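Local coordinates for protein intracellular protease/amidase (Salmonella enterica subsp. enterica serovar Typhimurium, PDB 4K2H) that is of unknown function but binds zinc and may act as a peptidase of the DJ-1/PfpI family, at residues P13-E17 with A18-V22; A55-T58 with L59-Q63; P86-I89 with A90-R94; V144-G148 with N149-G153; R169-D173 with D174-R178. The protein carries 1 engineered substitution. All coordinates share one frame; numbering follows the deposited sequence.

Contact 1 (P13-E17 with A18-V22). With ZN (zinc ion), chain O.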
# COMPACT_ATOMS: atom_id res chain seq x y z
N PRO A 13 1.72 8.76 -14.30
CA PRO A 13 3.12 8.50 -13.93
C PRO A 13 3.47 9.24 -12.67
O PRO A 13 3.12 10.42 -12.55
CB PRO A 13 3.92 8.98 -15.18
CG PRO A 13 2.96 8.76 -16.31
CD PRO A 13 1.61 9.14 -15.72
N GLY A 14 4.11 8.56 -11.72
CA GLY A 14 4.39 9.18 -10.43
C GLY A 14 3.30 9.11 -9.36
O GLY A 14 3.42 9.69 -8.33
N PHE A 15 2.25 8.36 -9.61
CA PHE A 15 1.17 8.17 -8.63
C PHE A 15 1.75 7.60 -7.35
O PHE A 15 2.66 6.81 -7.42
CB PHE A 15 0.08 7.24 -9.18
CG PHE A 15 0.49 5.77 -9.31
CD1 PHE A 15 0.14 4.85 -8.34
CD2 PHE A 15 1.19 5.31 -10.42
CE1 PHE A 15 0.45 3.51 -8.45
CE2 PHE A 15 1.55 3.97 -10.53
CZ PHE A 15 1.14 3.06 -9.56
N GLU A 16 1.20 8.02 -6.20
CA GLU A 16 1.65 7.55 -4.93
C GLU A 16 1.08 6.15 -4.76
O GLU A 16 -0.12 5.98 -4.60
CB GLU A 16 1.18 8.47 -3.80
CG GLU A 16 2.22 8.70 -2.72
CD GLU A 16 2.99 7.44 -2.38
OE1 GLU A 16 4.24 7.45 -2.49
OE2 GLU A 16 2.33 6.41 -2.04
N GLU A 17 1.96 5.14 -4.81
CA GLU A 17 1.53 3.76 -4.84
C GLU A 17 0.90 3.29 -3.55
O GLU A 17 -0.02 2.49 -3.56
CB GLU A 17 2.64 2.82 -5.27
CG GLU A 17 3.82 2.62 -4.32
CD GLU A 17 4.61 3.86 -4.01
OE1 GLU A 17 4.98 4.56 -4.96
OE2 GLU A 17 4.82 4.14 -2.79
N ALA A 18 1.41 3.78 -2.43
CA ALA A 18 0.90 3.32 -1.15
C ALA A 18 -0.57 3.78 -0.97
O ALA A 18 -1.43 3.00 -0.56
CB ALA A 18 1.80 3.81 -0.02
N GLU A 19 -0.85 5.01 -1.39
CA GLU A 19 -2.19 5.58 -1.28
C GLU A 19 -3.18 4.80 -2.12
O GLU A 19 -4.23 4.40 -1.63
CB GLU A 19 -2.21 7.04 -1.74
CG GLU A 19 -1.43 7.98 -0.87
CD GLU A 19 -1.26 9.36 -1.50
OE1 GLU A 19 -1.88 9.66 -2.54
OE2 GLU A 19 -0.45 10.13 -0.97
N ALA A 20 -2.83 4.63 -3.40
CA ALA A 20 -3.60 3.87 -4.34
C ALA A 20 -3.73 2.40 -3.98
O ALA A 20 -4.82 1.82 -4.09
CB ALA A 20 -2.97 3.98 -5.73
N ILE A 21 -2.63 1.76 -3.62
CA ILE A 21 -2.71 0.31 -3.37
C ILE A 21 -3.49 -0.05 -2.10
O ILE A 21 -4.22 -1.04 -2.13
CB ILE A 21 -1.32 -0.37 -3.35
CG1 ILE A 21 -0.70 -0.46 -4.75
CG2 ILE A 21 -1.42 -1.77 -2.76
CD1 ILE A 21 -1.59 -0.01 -5.90
N VAL A 22 -3.35 0.72 -1.01
CA VAL A 22 -4.12 0.41 0.20
C VAL A 22 -5.61 0.58 -0.12
O VAL A 22 -6.41 -0.29 0.22
CB VAL A 22 -3.70 1.23 1.44
CG1 VAL A 22 -4.60 0.95 2.65
CG2 VAL A 22 -2.27 0.90 1.84
ZN ZN O . 5.16 5.75 -2.12
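Glu16 packs its CB and CG against the carboxylate of Glu19, one turn along the chain. The two side chains cross at about a right angle, with Glu16 CB 3.5 Å from Glu19 CD. This is the start of helix 17-29, and Glu16 is its N-cap. Glu16 OE2 accepts from Ala18 N at 2.8 Å and is met nearly along its own C-O axis, though the N-H is bent to 136°. The other oxygen, Glu16 OE1, binds the zinc ion at 2.0 Å. One carboxylate therefore caps the helix and holds the metal. Glu17 OE2 reaches the same ion at 1.8 Å. Glu17 CG stands between the backbone N and the carbonyl carbon (chi1 69°) and the chain bends at chi2, which brings the carboxylate back to the metal. Glu17 OE1 is held by Ser47. His49 of the same chain and Asp25 of the second subunit complete the zinc site, so the metal lies across the dimer interface. Regular helical bonds follow the cap: Ala20 N to Glu16 O is 3.3 Å and almost straight, and Ile21 N to Glu17 O is 2.7 Å. On the apolar side, Phe15 CD1 meets Ala20 CB at 4.2 Å. Glu19 OE1 accepts from Gly74 N, and its side chain touches the engineered Ala106, consistent with the glutamate beside the nucleophile position in DJ-1 relatives. The buried Glu16 and Glu19 carboxylates have their OE2 atoms 4.8 Å apart. Zinc probably offsets the negative charge gathered by Glu16 and Glu17.

Contact 2 (A55-T58 with L59-Q63)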
# COMPACT_ATOMS: atom_id res chain seq x y z
N ALA A 55 -1.82 -1.25 -15.11
CA ALA A 55 -3.26 -0.92 -14.96
C ALA A 55 -4.20 -1.90 -15.65
O ALA A 55 -3.88 -2.51 -16.67
CB ALA A 55 -3.55 0.51 -15.44
N ASP A 56 -5.38 -2.05 -15.09
CA ASP A 56 -6.41 -2.89 -15.72
C ASP A 56 -6.78 -2.38 -17.12
O ASP A 56 -6.97 -3.16 -18.06
CB ASP A 56 -7.66 -2.99 -14.84
CG ASP A 56 -7.39 -3.68 -13.52
OD1 ASP A 56 -6.66 -4.67 -13.53
OD2 ASP A 56 -7.87 -3.23 -12.45
N SER A 57 -6.84 -1.07 -17.28
CA SER A 57 -7.24 -0.52 -18.57
C SER A 57 -6.78 0.92 -18.65
O SER A 57 -5.93 1.33 -17.87
CB SER A 57 -8.77 -0.68 -18.73
OG SER A 57 -9.28 0.01 -19.84
N THR A 58 -7.35 1.69 -19.57
CA THR A 58 -6.96 3.06 -19.76
C THR A 58 -8.18 3.91 -19.83
O THR A 58 -9.28 3.42 -20.08
CB THR A 58 -6.16 3.26 -21.07
OG1 THR A 58 -6.96 2.89 -22.20
CG2 THR A 58 -4.92 2.43 -21.09
N LEU A 59 -7.98 5.20 -19.61
CA LEU A 59 -9.05 6.17 -19.64
C LEU A 59 -9.67 6.20 -21.01
O LEU A 59 -10.91 6.32 -21.15
CB LEU A 59 -8.48 7.54 -19.30
CG LEU A 59 -9.13 8.40 -18.25
CD1 LEU A 59 -9.51 7.59 -17.03
CD2 LEU A 59 -8.14 9.50 -17.89
N SER A 60 -8.82 6.05 -22.02
CA SER A 60 -9.27 6.06 -23.42
C SER A 60 -10.28 4.96 -23.75
O SER A 60 -11.08 5.14 -24.65
CB SER A 60 -8.08 5.97 -24.37
OG SER A 60 -7.40 4.73 -24.18
N GLU A 61 -10.26 3.85 -23.02
CA GLU A 61 -11.26 2.78 -23.17
C GLU A 61 -12.50 2.94 -22.27
O GLU A 61 -13.35 2.06 -22.25
CB GLU A 61 -10.62 1.43 -22.83
CG GLU A 61 -9.52 1.02 -23.79
CD GLU A 61 -10.03 1.00 -25.22
OE1 GLU A 61 -11.04 0.31 -25.47
OE2 GLU A 61 -9.45 1.70 -26.08
N ARG A 62 -12.60 4.03 -21.53
CA ARG A 62 -13.68 4.15 -20.56
C ARG A 62 -14.41 5.47 -20.66
O ARG A 62 -14.96 5.96 -19.66
CB ARG A 62 -13.11 3.98 -19.16
CG ARG A 62 -12.56 2.58 -18.91
CD ARG A 62 -13.71 1.60 -18.78
NE ARG A 62 -13.26 0.24 -18.47
CZ ARG A 62 -12.86 -0.64 -19.38
NH1 ARG A 62 -12.48 -1.84 -19.01
NH2 ARG A 62 -12.84 -0.33 -20.66
N GLN A 63 -14.46 6.05 -21.85
CA GLN A 63 -14.97 7.41 -21.94
C GLN A 63 -16.46 7.55 -21.69
O GLN A 63 -16.90 8.62 -21.24
CB GLN A 63 -14.60 8.08 -23.27
CG GLN A 63 -14.58 9.60 -23.14
CD GLN A 63 -14.74 10.31 -24.46
OE1 GLN A 63 -15.78 10.22 -25.13
NE2 GLN A 63 -13.70 11.04 -24.84
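Thr58 OG1 and Ser60 OG share a hydrogen bond of 2.7 Å, and either hydroxyl could be the donor. The bond spans the turn that leads from edge strand 57-58 of the parallel sheet into the short 3-10 segment beginning at Leu59. Both hydroxyls sit between their own backbone N and carbonyl carbon (chi1 61° for Thr58 and 63° for Ser60), which turns them to face each other. The main-chain bond of the turn runs from Glu61 N to Thr58 O at 3.1 Å. Its donor lies well above the carbonyl plane, and the N-H is bent. Glu61 CG also packs against Thr58 OG1 at 3.5 Å. Arg62 folds back over the turn. Arg62 CG lies 3.6 Å from Thr58 O, and the bend at chi2 (-72°) swings the guanidinium toward Ser57. Arg62 NH2 then donates to Glu61 O at 2.9 Å, with the acceptor in the guanidinium plane. NH1 forms a salt bridge with Glu35, so NH1 and NH2 each hold the flat group through a different partner. Leu59 points its side chain inward to Leu37 of strand 33-38 and to Val88 and Phe91 of helix 86-97. Polar groups line the turn, and Leu59 packs into the core. Ser57 OG rests over one face of the Arg62 guanidinium, offset toward the rim, with Arg62 CZ 3.7 Å away.

Contact 3 (P86-I89 with A90-R94)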
# COMPACT_ATOMS: atom_id res chain seq x y z
N PRO A 86 -6.20 16.42 -20.22
CA PRO A 86 -7.59 16.81 -20.43
C PRO A 86 -8.57 15.66 -20.37
O PRO A 86 -9.71 15.85 -20.04
CB PRO A 86 -7.56 17.45 -21.82
CG PRO A 86 -6.45 16.74 -22.51
CD PRO A 86 -5.40 16.64 -21.44
N ALA A 87 -8.12 14.45 -20.68
CA ALA A 87 -8.96 13.28 -20.55
C ALA A 87 -9.29 13.02 -19.09
O ALA A 87 -10.39 12.58 -18.78
CB ALA A 87 -8.31 12.08 -21.17
N VAL A 88 -8.35 13.30 -18.20
CA VAL A 88 -8.61 13.21 -16.76
C VAL A 88 -9.66 14.25 -16.32
O VAL A 88 -10.62 13.93 -15.63
CB VAL A 88 -7.34 13.40 -15.92
CG1 VAL A 88 -7.69 13.48 -14.43
CG2 VAL A 88 -6.36 12.25 -16.18
N ILE A 89 -9.47 15.49 -16.76
CA ILE A 89 -10.39 16.56 -16.38
C ILE A 89 -11.80 16.19 -16.89
O ILE A 89 -12.76 16.27 -16.13
CB ILE A 89 -9.95 17.92 -16.93
CG1 ILE A 89 -8.51 18.28 -16.49
CG2 ILE A 89 -10.96 18.99 -16.58
CD1 ILE A 89 -8.06 17.89 -15.10
N ALA A 90 -11.92 15.74 -18.14
CA ALA A 90 -13.24 15.34 -18.67
C ALA A 90 -13.88 14.19 -17.92
O ALA A 90 -15.10 14.17 -17.74
CB ALA A 90 -13.18 14.99 -20.16
N PHE A 91 -13.06 13.20 -17.55
CA PHE A 91 -13.56 12.01 -16.85
C PHE A 91 -14.07 12.38 -15.47
O PHE A 91 -15.16 11.96 -15.07
CB PHE A 91 -12.41 11.02 -16.71
CG PHE A 91 -12.80 9.67 -16.17
CD1 PHE A 91 -13.26 8.67 -17.03
CD2 PHE A 91 -12.60 9.36 -14.85
CE1 PHE A 91 -13.54 7.39 -16.57
CE2 PHE A 91 -12.91 8.08 -14.36
CZ PHE A 91 -13.36 7.09 -15.24
N VAL A 92 -13.29 13.16 -14.75
CA VAL A 92 -13.71 13.65 -13.44
C VAL A 92 -14.93 14.58 -13.54
O VAL A 92 -15.82 14.53 -12.68
CB VAL A 92 -12.55 14.38 -12.76
CG1 VAL A 92 -13.00 15.13 -11.53
CG2 VAL A 92 -11.45 13.37 -12.42
N ALA A 93 -14.98 15.44 -14.55
CA ALA A 93 -16.05 16.44 -14.58
C ALA A 93 -17.38 15.74 -14.81
O ALA A 93 -18.36 16.02 -14.13
CB ALA A 93 -15.79 17.50 -15.64
N ARG A 94 -17.36 14.77 -15.72
CA ARG A 94 -18.54 14.02 -16.06
C ARG A 94 -19.08 13.25 -14.86
O ARG A 94 -20.29 13.26 -14.60
CB ARG A 94 -18.20 13.09 -17.22
CG ARG A 94 -19.33 12.19 -17.68
CD ARG A 94 -18.98 11.49 -18.99
NE ARG A 94 -17.74 10.71 -18.91
CZ ARG A 94 -17.65 9.47 -18.45
NH1 ARG A 94 -16.46 8.85 -18.44
NH2 ARG A 94 -18.71 8.82 -17.99
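Val88 and Val92 meet one turn apart on helix 86-97, with Val88 CG1 4.3 Å from Val92 CG2. Val92 CG2 also lies 3.4 Å from Val88 O, because it stands beside its own backbone N. That same Val88 O accepts from Val92 N at 2.9 Å in a nearly straight bond. Three more i+4 to i bonds complete the set. Ala90 N donates to Pro86 O, and Phe91 N to Ala87 O. Ala93 N donates to Ile89 O at 2.8 Å. CB atoms lie close to these carbonyls: Ala93 CB is 3.3 Å from Ile89 O. Phe91 CB is equally close to Ala87 O, and CG sits anti to the backbone N (chi1 -172°), which carries the ring away from the first turn. That ring touches Ala8 and Leu10 of strand 6-11 and Val70 of strand 69-72. Val88 also reaches Leu10, and Val92 reaches Leu72. Ahead of the helix, Asn85 OD1 accepts from Ala87 N. One face, with Val88, Phe91 and Val92, is buried against the sheet, while the small residues Ala87, Ala90 and Ala93, with Pro86, are exposed. Between the two segments every hydrogen bond is main chain, so the backbone holds the helical turns together and the buried side chains add apolar packing.

Contact 4 (V144-G148 with N149-G153)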
# COMPACT_ATOMS: atom_id res chain seq x y z
N VAL A 144 -10.23 12.66 7.02
CA VAL A 144 -11.12 12.43 5.93
C VAL A 144 -12.24 13.48 6.02
O VAL A 144 -12.83 13.66 7.07
CB VAL A 144 -11.72 11.02 5.99
CG1 VAL A 144 -12.70 10.79 4.85
CG2 VAL A 144 -10.62 9.97 5.93
N VAL A 145 -12.51 14.15 4.92
CA VAL A 145 -13.56 15.15 4.81
C VAL A 145 -14.56 14.66 3.81
O VAL A 145 -14.15 14.18 2.73
CB VAL A 145 -12.98 16.47 4.32
CG1 VAL A 145 -14.08 17.50 4.07
CG2 VAL A 145 -11.97 16.98 5.34
N GLU A 146 -15.85 14.76 4.13
CA GLU A 146 -16.92 14.45 3.19
C GLU A 146 -17.83 15.63 2.97
O GLU A 146 -18.32 16.25 3.94
CB GLU A 146 -17.80 13.34 3.71
CG GLU A 146 -17.09 12.06 3.95
CD GLU A 146 -18.04 11.02 4.51
OE1 GLU A 146 -19.01 10.66 3.80
OE2 GLU A 146 -17.80 10.57 5.64
N ASP A 147 -18.11 15.94 1.71
CA ASP A 147 -19.03 17.01 1.39
C ASP A 147 -19.71 16.68 0.10
O ASP A 147 -19.10 16.84 -0.96
CB ASP A 147 -18.28 18.35 1.29
CG ASP A 147 -19.22 19.53 1.02
OD1 ASP A 147 -20.42 19.33 0.79
OD2 ASP A 147 -18.72 20.67 1.01
N GLY A 148 -20.96 16.22 0.19
CA GLY A 148 -21.70 15.75 -0.97
C GLY A 148 -21.02 14.53 -1.56
O GLY A 148 -20.76 13.57 -0.86
N ASN A 149 -20.71 14.57 -2.85
CA ASN A 149 -20.07 13.44 -3.52
C ASN A 149 -18.50 13.56 -3.55
O ASN A 149 -17.83 12.82 -4.27
CB ASN A 149 -20.65 13.29 -4.93
CG ASN A 149 -20.38 14.51 -5.81
OD1 ASN A 149 -20.51 15.65 -5.35
ND2 ASN A 149 -20.01 14.28 -7.08
N LEU A 150 -17.96 14.48 -2.76
CA LEU A 150 -16.51 14.68 -2.66
C LEU A 150 -16.05 14.11 -1.34
O LEU A 150 -16.49 14.59 -0.27
CB LEU A 150 -16.20 16.17 -2.73
CG LEU A 150 -14.71 16.51 -2.76
CD1 LEU A 150 -13.97 15.99 -4.00
CD2 LEU A 150 -14.62 18.02 -2.65
N ILE A 151 -15.24 13.06 -1.41
CA ILE A 151 -14.63 12.42 -0.25
C ILE A 151 -13.11 12.55 -0.40
O ILE A 151 -12.51 11.94 -1.30
CB ILE A 151 -15.03 10.92 -0.18
CG1 ILE A 151 -16.55 10.79 -0.11
CG2 ILE A 151 -14.39 10.23 1.02
CD1 ILE A 151 -17.06 9.39 0.22
N SER A 152 -12.49 13.34 0.46
CA SER A 152 -11.05 13.59 0.38
C SER A 152 -10.33 13.00 1.56
O SER A 152 -10.90 12.81 2.63
CB SER A 152 -10.77 15.10 0.26
OG SER A 152 -11.42 15.84 1.29
N GLY A 153 -9.05 12.71 1.36
CA GLY A 153 -8.22 12.02 2.34
C GLY A 153 -7.00 12.89 2.51
O GLY A 153 -6.52 13.45 1.55
O HOH W 1 -13.86 16.39 0.56
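Val145 and Ser152 face each other as an antiparallel hydrogen-bonded pair in the tight part of this beta hairpin. Ser152 N donates to Val145 O at 2.9 Å, and Val145 N donates to Ser152 O at 3.1 Å. Ser152 OG, placed between its backbone N and carbonyl carbon (chi1 53°), sits 3.5 Å from Val145 CB and also accepts from Val125 N. A water lies beside this pair, 2.6 Å from Ser152 OG, and may donate to Val145 O. On the other face, Val144 CG1 packs on Ile151 CG2 at 4.2 Å. CA-H...O contacts accompany the bonds, such as Glu146 CA to Leu150 O at 3.5 Å.

Toward the turn the residues become more exposed. Asp147 to Leu150 form a type II' turn, with exposed Gly148 at its positive-phi corner. Asp147 N to Leu150 O is still short, at 2.9 Å. The return bond, Leu150 N to Asp147 O, stretches to 3.2 Å, and its donor lies above the carbonyl plane. Strand 150-153 and the preceding Asn149 lie along strand 101-104, with Asn149 and Ile151 bonded to Ile102 through the backbone. Val144, Glu146 and Ile151 face helix 159-171, while Val145, Leu150 and Ser152 pack toward strands 101-104 and 123-124.

Contact 5 (R169-D173 with D174-R178)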
# COMPACT_ATOMS: atom_id res chain seq x y z
N ARG A 169 -19.51 4.29 2.41
CA ARG A 169 -20.38 5.08 1.56
C ARG A 169 -20.87 4.32 0.31
O ARG A 169 -22.07 4.35 -0.03
CB ARG A 169 -19.65 6.34 1.17
CG ARG A 169 -20.47 7.25 0.30
CD ARG A 169 -21.53 8.02 1.08
NE ARG A 169 -21.76 9.22 0.28
CZ ARG A 169 -21.14 10.38 0.45
NH1 ARG A 169 -21.40 11.37 -0.38
NH2 ARG A 169 -20.30 10.57 1.47
N LEU A 170 -19.97 3.64 -0.39
CA LEU A 170 -20.36 2.80 -1.54
C LEU A 170 -21.32 1.66 -1.17
O LEU A 170 -22.22 1.33 -1.96
CB LEU A 170 -19.14 2.19 -2.23
CG LEU A 170 -18.26 3.15 -3.04
CD1 LEU A 170 -16.92 2.50 -3.31
CD2 LEU A 170 -18.93 3.56 -4.34
N LEU A 171 -21.10 1.06 -0.01
CA LEU A 171 -21.91 -0.08 0.42
C LEU A 171 -23.21 0.34 1.11
O LEU A 171 -24.12 -0.45 1.22
CB LEU A 171 -21.12 -1.02 1.34
CG LEU A 171 -19.96 -1.79 0.70
CD1 LEU A 171 -19.36 -2.78 1.69
CD2 LEU A 171 -20.42 -2.55 -0.55
N GLY A 172 -23.26 1.59 1.59
CA GLY A 172 -24.41 2.11 2.34
C GLY A 172 -24.63 1.36 3.64
O GLY A 172 -25.75 1.18 4.05
N ASP A 173 -23.54 0.96 4.29
CA ASP A 173 -23.59 0.06 5.43
C ASP A 173 -22.18 -0.11 6.01
O ASP A 173 -21.29 -0.64 5.34
CB ASP A 173 -24.13 -1.32 5.00
CG ASP A 173 -24.42 -2.25 6.19
OD1 ASP A 173 -24.35 -1.79 7.35
OD2 ASP A 173 -24.71 -3.44 5.94
N ASP A 174 -22.01 0.33 7.26
CA ASP A 174 -20.75 0.20 7.97
C ASP A 174 -20.37 -1.23 8.36
O ASP A 174 -19.18 -1.54 8.49
CB ASP A 174 -20.78 1.06 9.23
CG ASP A 174 -20.88 2.53 8.92
OD1 ASP A 174 -20.66 2.90 7.74
OD2 ASP A 174 -21.19 3.32 9.84
N ALA A 175 -21.34 -2.11 8.55
CA ALA A 175 -21.08 -3.41 9.20
C ALA A 175 -20.05 -4.27 8.47
O ALA A 175 -19.10 -4.77 9.08
CB ALA A 175 -22.38 -4.19 9.42
N PRO A 176 -20.23 -4.45 7.15
CA PRO A 176 -19.23 -5.26 6.46
C PRO A 176 -17.86 -4.57 6.45
O PRO A 176 -16.83 -5.25 6.51
CB PRO A 176 -19.79 -5.40 5.04
CG PRO A 176 -21.19 -4.88 5.10
CD PRO A 176 -21.22 -3.90 6.23
N VAL A 177 -17.87 -3.24 6.44
CA VAL A 177 -16.64 -2.45 6.50
C VAL A 177 -15.91 -2.64 7.82
O VAL A 177 -14.76 -3.06 7.83
CB VAL A 177 -16.92 -0.95 6.33
CG1 VAL A 177 -15.62 -0.18 6.42
CG2 VAL A 177 -17.61 -0.70 5.01
N ARG A 178 -16.57 -2.31 8.92
CA ARG A 178 -16.04 -2.53 10.27
C ARG A 178 -15.54 -3.96 10.46
O ARG A 178 -14.54 -4.19 11.12
CB ARG A 178 -17.10 -2.22 11.32
CG ARG A 178 -16.63 -2.49 12.73
CD ARG A 178 -17.34 -1.62 13.75
NE ARG A 178 -16.97 -0.21 13.60
CZ ARG A 178 -17.78 0.76 13.16
NH1 ARG A 178 -17.32 2.00 13.06
NH2 ARG A 178 -19.05 0.51 12.82
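Asp173 and Pro176 cross at about a right angle where helix 159-171 gives way to helix 174-183. The polar part is an N-cap: Asp173 OD1 accepts from Ala175 N at 3.3 Å. The N-H points almost straight at the oxygen (169°) but comes from above the carboxylate plane. Asp173 CG is anti to the backbone N (chi1 -171°), which swings the carboxylate over the first turn of the new helix. Its negative charge there would probably suit the first N-H groups of the helix.

Close carbon-oxygen packing adds to the cap. Pro176 CD lies 3.4 Å from Asp173 O and 3.5 Å from Asp173 OD2, so the proline ring lies beside the capping residue. Val177 CG2 sits 3.7 Å from the same Asp173 O.

Apolar packing spans the bend. Leu171 CD1 touches both Pro176 CB and Val177 CG2, each at 4.3 Å. Gly172, with positive phi, ends the first helix and lets the chain turn between these groups. At the surface, Arg178 forms a salt bridge with the C-terminal carboxylate of Trp188. Val177 packs on Leu164 and Ala168, so helix 174-183 rests against helix 159-171, whose Leu170 reaches Leu101 of strand 101-104.

Contact 1 is the buried one of the five, and the one built around a metal at the subunit interface. Contact 5 lies at the surface, while contacts 2, 3 and 4 are partly buried. Contacts 1 and 5 both start helices with an acidic N-cap, but only the cap of contact 1 also binds zinc. Contacts 2 and 3 touch through Leu59 and Val88 and lie on the same side of the chain's centre; one is a polar turn, the other an apolar helix face. Contacts 4 and 5 are joined by Arg169, whose NH2 forms a salt bridge with Glu146 OE1 at 2.7 Å. Contacts 2 and 4 lie on opposite sides of the chain's centre.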